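Local coordinates for protein succinyl-CoA ligase (ADP-forming) subunit alpha (Methanosaeta concilii, PDB 6HXI) that belongs to the CoA-ligase alpha-subunit family, binds coenzyme A and carries a citrate synthase-like region in its C-terminal part, at residues Y240-A245 against K249-P254. Numbering follows the deposited sequence.
Sequences YMIIQA and KKITKP
Ala245, in the last turn of helix 239-247, meets both Lys250 and Ile251 as the chain leaves the helix, in a Schellman-type C-terminal turn. Two features support the assignment: Lys249 has a left-handed backbone (phi 57°), and the amide of Lys250 reaches back five residues to Ala245. That bond spans 2.8 Å from Lys250 N to Ala245 O with an N-H...O angle of 149°. Lys249 N also comes near Ala245 O, at 3.4 Å, but at an angle too poor for a bond.

The reversal sets the methyl of Ala245 against the first methylene of Lys250, CB to CB, at 4.0 Å. From there the lysine chain leads away from the helix, and only its root belongs to the contact. Ile251 does the opposite. Its CB points at the helix, and with CG1 anti to the carbonyl carbon (chi1 -55°) and the second torsion extended as well, its terminal methyl, CD1, lies 3.7 Å from Ala245 CB. The same methyl approaches Ile242 one turn earlier, the two isoleucine side chains crossing at a slant, with Ile242 CG2 4.1 Å from Ile251 CD1.

Helix 212-221 packs on this patch: Ile216 touches both isoleucines and Leu213 touches Ala245. The turn lies in a beta-alpha-beta crossover, since helix 239-247 links the neighbouring parallel strands 227-233 and 255-260. Besides the methyls, Ile251 CD1 also meets a backbone atom, resting 3.8 Å from Ile242 O.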
# COMPACT_ATOMS: atom_id res chain seq x y z
N TYR B 240 65.19 22.85 21.99
CA TYR B 240 66.11 23.33 23.01
C TYR B 240 65.85 22.67 24.37
O TYR B 240 66.71 22.72 25.24
CB TYR B 240 66.13 24.87 23.09
CG TYR B 240 66.78 25.48 21.87
CD1 TYR B 240 68.16 25.50 21.73
CD2 TYR B 240 66.01 25.99 20.83
CE1 TYR B 240 68.77 26.01 20.59
CE2 TYR B 240 66.60 26.52 19.68
CZ TYR B 240 67.98 26.52 19.56
OH TYR B 240 68.57 27.03 18.44
N MET B 241 64.69 21.99 24.54
CA MET B 241 64.39 21.24 25.77
C MET B 241 65.21 19.95 25.71
O MET B 241 65.75 19.52 26.74
CB MET B 241 62.90 20.90 25.90
CG MET B 241 62.02 22.10 26.20
SD MET B 241 60.26 21.79 25.85
CE MET B 241 59.85 20.70 27.25
N ILE B 242 65.34 19.38 24.49
CA ILE B 242 66.07 18.14 24.20
C ILE B 242 67.55 18.36 24.37
O ILE B 242 68.19 17.61 25.09
CB ILE B 242 65.71 17.55 22.80
CG1 ILE B 242 64.17 17.34 22.65
CG2 ILE B 242 66.48 16.24 22.53
CD1 ILE B 242 63.67 17.51 21.25
N ILE B 243 68.09 19.41 23.73
CA ILE B 243 69.51 19.80 23.78
C ILE B 243 69.95 20.05 25.23
O ILE B 243 71.05 19.62 25.61
CB ILE B 243 69.75 21.01 22.82
CG1 ILE B 243 69.56 20.58 21.33
CG2 ILE B 243 71.11 21.70 23.04
CD1 ILE B 243 69.03 21.69 20.40
N GLN B 244 69.08 20.69 26.05
CA GLN B 244 69.38 20.94 27.46
C GLN B 244 69.37 19.64 28.26
O GLN B 244 70.22 19.47 29.13
CB GLN B 244 68.41 21.96 28.08
CG GLN B 244 68.95 22.55 29.39
CD GLN B 244 68.40 23.93 29.68
OE1 GLN B 244 67.21 24.11 29.98
NE2 GLN B 244 69.28 24.92 29.65
N ALA B 245 68.44 18.71 27.93
CA ALA B 245 68.36 17.41 28.58
C ALA B 245 69.55 16.52 28.20
O ALA B 245 70.06 15.78 29.04
CB ALA B 245 67.05 16.73 28.24
N LYS B 249 72.85 15.31 30.85
CA LYS B 249 72.99 13.84 30.85
C LYS B 249 71.66 13.11 31.21
O LYS B 249 71.70 12.00 31.75
CB LYS B 249 74.16 13.39 31.75
CG LYS B 249 75.54 13.64 31.15
CD LYS B 249 76.64 13.03 32.04
CE LYS B 249 78.02 13.41 31.60
NZ LYS B 249 79.05 13.08 32.64
N LYS B 250 70.50 13.72 30.88
CA LYS B 250 69.17 13.15 31.11
C LYS B 250 68.80 12.15 30.01
O LYS B 250 67.88 11.35 30.20
CB LYS B 250 68.11 14.26 31.23
CG LYS B 250 68.23 15.10 32.50
CD LYS B 250 67.19 16.21 32.54
CE LYS B 250 67.31 17.06 33.78
NZ LYS B 250 66.60 16.44 34.92
N ILE B 251 69.53 12.20 28.86
CA ILE B 251 69.38 11.30 27.71
C ILE B 251 70.75 10.65 27.47
O ILE B 251 71.64 11.28 26.91
CB ILE B 251 68.84 12.02 26.43
CG1 ILE B 251 67.52 12.77 26.69
CG2 ILE B 251 68.73 11.05 25.23
CD1 ILE B 251 67.30 13.94 25.77
N THR B 252 70.90 9.40 27.93
CA THR B 252 72.14 8.62 27.81
C THR B 252 72.17 7.73 26.56
O THR B 252 73.25 7.42 26.07
CB THR B 252 72.41 7.82 29.10
OG1 THR B 252 71.40 6.82 29.26
CG2 THR B 252 72.49 8.71 30.34
N LYS B 253 70.98 7.33 26.06
CA LYS B 253 70.83 6.50 24.85
C LYS B 253 71.24 7.32 23.63
O LYS B 253 71.03 8.54 23.66
CB LYS B 253 69.38 6.02 24.70
CG LYS B 253 69.07 4.82 25.57
CD LYS B 253 67.59 4.55 25.69
CE LYS B 253 67.36 3.76 26.94
NZ LYS B 253 65.94 3.46 27.16
N PRO B 254 71.85 6.71 22.57
CA PRO B 254 72.24 7.53 21.40
C PRO B 254 71.02 8.12 20.69
O PRO B 254 70.03 7.42 20.46
CB PRO B 254 73.06 6.57 20.54
CG PRO B 254 72.62 5.22 20.94
CD PRO B 254 72.18 5.28 22.37